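Local coordinates for protein pyruvate carboxylase n-terminal domain (Aquifex aeolicus, PDB 1ULZ) that forms the biotin carboxylase subunit of a pyruvate carboxylase and has the ATP-grasp architecture of that enzyme family, at residues Lys178-Glu181 with Gln182-Glu186; Ile245-Pro248 with Glu249-Glu252. The protein carries 1 engineered substitution. All coordinates share one frame; numbering follows the deposited sequence.

Both contacts are local, each made along or at the end of a single helix, and both belong to the ATP-grasp part of the chain. Contact 1 comes first, in the middle of helix 173-189, and precedes contact 2, which lies at the start of helix 248-264. Their centres lie 41 Å apart, and their nearest atoms about 27 Å. Contact 1 sits far out, 37 Å from the centre of the chain, on a helix packed against strands 154-158, 168-170 and 196-200. Contact 2 is nearer, at 21 Å, beside the large antiparallel sheet. One stretch thus belongs to an outlying small lobe, the other to the main body.

Contact 1: Lys178-Glu181 with Gln182-Glu186; sequences KNYE and QASRE
Y180 and S184 meet one helical turn apart, joined by backbone and side chain together. The backbone ladder comes first: N of S184 donates to O of Y180 at 3.0 Å, and the same i to i+4 step links Q182 to K178, A183 to N179 and R185 to E181. The last of these, from N of R185 to O of E181, measures 2.9 Å but is more bent, with 135° at the hydrogen.

Side-chain hydroxyl bonding follows. OG of S184 stands between its own backbone N and carbonyl carbon (chi1 54°), turned back to the preceding turn. There it lies 3.0 Å from O of Y180 and 3.2 Å from O of E181; its single proton can serve either carbonyl.

With CG of R185 trans to the backbone N and the chain bent at chi3 (-65°), the guanidinium folds back so that O of E181 lies over one face, 3.9 Å above the plane. OE1 of E181 stays 4.4 Å from NH2 of R185, too far for a salt bridge though the charges should still attract. NE2 of Q182 donates to OE1 of E186 at 2.6 Å, while OE2 of E186 pairs with R168, tying the helix to strand 168-170. A183 and Y180 touch L196. This is a regular alpha-helix with a serine hydroxyl turned back to its backbone carbonyls, packed on the strands within the small lobe of an ATP-grasp fold.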
loop_
_atom_site.group_PDB
_atom_site.type_symbol
_atom_site.label_atom_id
_atom_site.label_comp_id
_atom_site.label_asym_id
_atom_site.label_seq_id
_atom_site.Cartn_x
_atom_site.Cartn_y
_atom_site.Cartn_z
ATOM N N LYS A 178 -48.219 29.601 4.991
ATOM C CA LYS A 178 -48.988 28.997 3.907
ATOM C C LYS A 178 -48.958 27.468 3.928
ATOM O O LYS A 178 -49.977 26.821 3.683
ATOM C CB LYS A 178 -48.484 29.528 2.563
ATOM C CG LYS A 178 -48.840 30.997 2.355
ATOM C CD LYS A 178 -48.113 31.628 1.173
ATOM C CE LYS A 178 -48.637 33.054 0.938
ATOM N NZ LYS A 178 -48.027 33.715 -0.242
ATOM N N ASN A 179 -47.796 26.888 4.227
ATOM C CA ASN A 179 -47.684 25.437 4.288
ATOM C C ASN A 179 -48.432 24.879 5.491
ATOM O O ASN A 179 -49.007 23.793 5.424
ATOM C CB ASN A 179 -46.217 25.003 4.359
ATOM C CG ASN A 179 -45.516 25.111 3.024
ATOM O OD1 ASN A 179 -46.084 24.774 1.992
ATOM N ND2 ASN A 179 -44.268 25.572 3.039
ATOM N N TYR A 180 -48.415 25.620 6.593
ATOM C CA TYR A 180 -49.096 25.177 7.800
ATOM C C TYR A 180 -50.606 25.148 7.581
ATOM O O TYR A 180 -51.281 24.209 7.990
ATOM C CB TYR A 180 -48.779 26.108 8.976
ATOM C CG TYR A 180 -49.280 25.576 10.301
ATOM C CD1 TYR A 180 -48.458 24.809 11.119
ATOM C CD2 TYR A 180 -50.591 25.796 10.710
ATOM C CE1 TYR A 180 -48.928 24.274 12.308
ATOM C CE2 TYR A 180 -51.071 25.264 11.896
ATOM C CZ TYR A 180 -50.237 24.503 12.692
ATOM O OH TYR A 180 -50.708 23.966 13.875
ATOM N N GLU A 181 -51.131 26.181 6.930
ATOM C CA GLU A 181 -52.562 26.262 6.676
ATOM C C GLU A 181 -53.023 25.200 5.684
ATOM O O GLU A 181 -54.064 24.567 5.883
ATOM C CB GLU A 181 -52.920 27.661 6.174
ATOM C CG GLU A 181 -52.362 28.747 7.080
ATOM C CD GLU A 181 -52.966 30.112 6.832
ATOM O OE1 GLU A 181 -53.150 30.493 5.656
ATOM O OE2 GLU A 181 -53.243 30.816 7.825
ATOM N N GLN A 182 -52.242 24.995 4.626
ATOM C CA GLN A 182 -52.579 23.998 3.615
ATOM C C GLN A 182 -52.571 22.606 4.220
ATOM O O GLN A 182 -53.427 21.771 3.911
ATOM C CB GLN A 182 -51.579 24.051 2.461
ATOM C CG GLN A 182 -51.772 22.965 1.398
ATOM C CD GLN A 182 -53.163 22.968 0.768
ATOM O OE1 GLN A 182 -53.728 24.027 0.480
ATOM N NE2 GLN A 182 -53.712 21.776 0.536
ATOM N N ALA A 183 -51.601 22.361 5.093
ATOM C CA ALA A 183 -51.471 21.066 5.736
ATOM C C ALA A 183 -52.607 20.779 6.712
ATOM O O ALA A 183 -53.143 19.667 6.735
ATOM C CB ALA A 183 -50.126 20.975 6.458
ATOM N N SER A 184 -52.967 21.767 7.529
ATOM C CA SER A 184 -54.036 21.569 8.504
ATOM C C SER A 184 -55.380 21.523 7.798
ATOM O O SER A 184 -56.341 20.929 8.293
ATOM C CB SER A 184 -54.018 22.680 9.566
ATOM O OG SER A 184 -54.061 23.971 8.982
ATOM N N ARG A 185 -55.430 22.137 6.625
ATOM C CA ARG A 185 -56.637 22.171 5.820
ATOM C C ARG A 185 -56.885 20.755 5.309
ATOM O O ARG A 185 -58.001 20.234 5.384
ATOM C CB ARG A 185 -56.426 23.140 4.663
ATOM C CG ARG A 185 -57.598 23.319 3.750
ATOM C CD ARG A 185 -57.334 24.512 2.844
ATOM N NE ARG A 185 -57.253 25.759 3.603
ATOM C CZ ARG A 185 -56.318 26.689 3.419
ATOM N NH1 ARG A 185 -55.370 26.515 2.500
ATOM N NH2 ARG A 185 -56.330 27.799 4.152
ATOM N N GLU A 186 -55.826 20.125 4.813
ATOM C CA GLU A 186 -55.927 18.764 4.301
ATOM C C GLU A 186 -56.288 17.778 5.401
ATOM O O GLU A 186 -56.986 16.796 5.157
ATOM C CB GLU A 186 -54.607 18.356 3.640
ATOM C CG GLU A 186 -54.295 19.170 2.397
ATOM C CD GLU A 186 -52.957 18.831 1.799
ATOM O OE1 GLU A 186 -52.593 19.446 0.770
ATOM O OE2 GLU A 186 -52.267 17.952 2.364
#

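Contact 2: Ile245-Pro248 with Glu249-Glu252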
loop_
_atom_site.group_PDB
_atom_site.type_symbol
_atom_site.label_atom_id
_atom_site.label_comp_id
_atom_site.label_asym_id
_atom_site.label_seq_id
_atom_site.Cartn_x
_atom_site.Cartn_y
_atom_site.Cartn_z
ATOM N N ILE A 245 -13.834 19.792 5.148
ATOM C CA ILE A 245 -14.580 20.869 5.797
ATOM C C ILE A 245 -14.248 21.115 7.267
ATOM O O ILE A 245 -14.467 22.214 7.774
ATOM C CB ILE A 245 -16.091 20.643 5.695
ATOM C CG1 ILE A 245 -16.450 19.263 6.234
ATOM C CG2 ILE A 245 -16.536 20.776 4.263
ATOM C CD1 ILE A 245 -17.926 18.981 6.157
ATOM N N LEU A 246 -13.741 20.105 7.966
ATOM C CA LEU A 246 -13.409 20.295 9.377
ATOM C C LEU A 246 -11.966 20.712 9.566
ATOM O O LEU A 246 -11.060 20.180 8.914
ATOM C CB LEU A 246 -13.662 19.018 10.187
ATOM C CG LEU A 246 -15.105 18.519 10.243
ATOM C CD1 LEU A 246 -15.170 17.242 11.059
ATOM C CD2 LEU A 246 -16.002 19.594 10.840
ATOM N N THR A 247 -11.760 21.681 10.451
ATOM C CA THR A 247 -10.420 22.155 10.769
ATOM C C THR A 247 -9.954 21.252 11.910
ATOM O O THR A 247 -10.760 20.532 12.499
ATOM C CB THR A 247 -10.445 23.605 11.269
ATOM O OG1 THR A 247 -11.280 23.689 12.431
ATOM C CG2 THR A 247 -10.986 24.532 10.189
ATOM N N PRO A 248 -8.652 21.272 12.235
ATOM C CA PRO A 248 -8.168 20.419 13.326
ATOM C C PRO A 248 -8.897 20.652 14.654
ATOM O O PRO A 248 -9.158 19.703 15.398
ATOM C CB PRO A 248 -6.684 20.764 13.403
ATOM C CG PRO A 248 -6.347 21.081 11.965
ATOM C CD PRO A 248 -7.533 21.928 11.537
ATOM N N GLU A 249 -9.230 21.908 14.953
ATOM C CA GLU A 249 -9.927 22.210 16.199
ATOM C C GLU A 249 -11.352 21.671 16.204
ATOM O O GLU A 249 -11.826 21.166 17.225
ATOM C CB GLU A 249 -9.935 23.721 16.481
ATOM C CG GLU A 249 -9.624 24.620 15.282
ATOM C CD GLU A 249 -8.189 24.479 14.797
ATOM O OE1 GLU A 249 -7.266 24.514 15.649
ATOM O OE2 GLU A 249 -7.980 24.343 13.570
ATOM N N LYS A 250 -12.043 21.778 15.073
ATOM C CA LYS A 250 -13.404 21.267 15.000
ATOM C C LYS A 250 -13.389 19.748 14.919
ATOM O O LYS A 250 -14.306 19.080 15.400
ATOM C CB LYS A 250 -14.135 21.858 13.799
ATOM C CG LYS A 250 -14.576 23.306 14.014
ATOM C CD LYS A 250 -15.428 23.770 12.843
ATOM C CE LYS A 250 -16.514 22.734 12.525
ATOM N NZ LYS A 250 -17.136 22.944 11.181
ATOM N N ARG A 251 -12.337 19.205 14.311
ATOM C CA ARG A 251 -12.194 17.759 14.200
ATOM C C ARG A 251 -12.161 17.178 15.606
ATOM O O ARG A 251 -12.842 16.196 15.897
ATOM C CB ARG A 251 -10.900 17.397 13.458
ATOM C CG ARG A 251 -10.582 15.903 13.474
ATOM C CD ARG A 251 -9.580 15.523 12.385
ATOM N NE ARG A 251 -10.121 15.832 11.066
ATOM C CZ ARG A 251 -9.676 16.807 10.281
ATOM N NH1 ARG A 251 -8.665 17.573 10.676
ATOM N NH2 ARG A 251 -10.262 17.032 9.111
ATOM N N GLU A 252 -11.367 17.796 16.480
ATOM C CA GLU A 252 -11.260 17.323 17.856
ATOM C C GLU A 252 -12.508 17.651 18.674
ATOM O O GLU A 252 -12.930 16.852 19.509
ATOM C CB GLU A 252 -10.012 17.904 18.528
ATOM C CG GLU A 252 -8.722 17.313 17.981
ATOM C CD GLU A 252 -8.736 15.784 17.975
ATOM O OE1 GLU A 252 -8.150 15.184 17.046
ATOM O OE2 GLU A 252 -9.326 15.182 18.902
HETATM O O HOH W 1 -8.078 19.657 8.522
#
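O of T247 takes the shortest polar bond of this helix start, 2.7 Å from N of R251. T247 is the N-cap of helix 248-264: with OG1 set between its backbone N and carbonyl carbon (chi1 59°), the hydroxyl accepts from N of K250 in a weak capping bond of 3.3 Å. P248 begins the first turn, its O receiving N of E252 at 3.1 Å. E249 curls back beside the proline ring, OE2 coming within 3.2 Å of CD of P248, while its CG lies against OG1 of T247.

K250 runs at about a right angle to L246, both its CE and NZ 3.6 Å from CD2 of the leucine; NZ of K250 is hydrogen-bonded to O of G281. R251 reaches back over the turn to L246, its chain bent at chi3 (-61°). NH2 forms a salt bridge with E225, and the guanidinium has a cation-pi contact with F329, so several partners restrain its orientation. OE2 of E252 is hydrogen-bonded to NE2 of H222. At the edge of the guanidinium, in its plane, one water accepts from NH1 of R251 at 3.1 Å and donates to O of L246 at 3.1 Å.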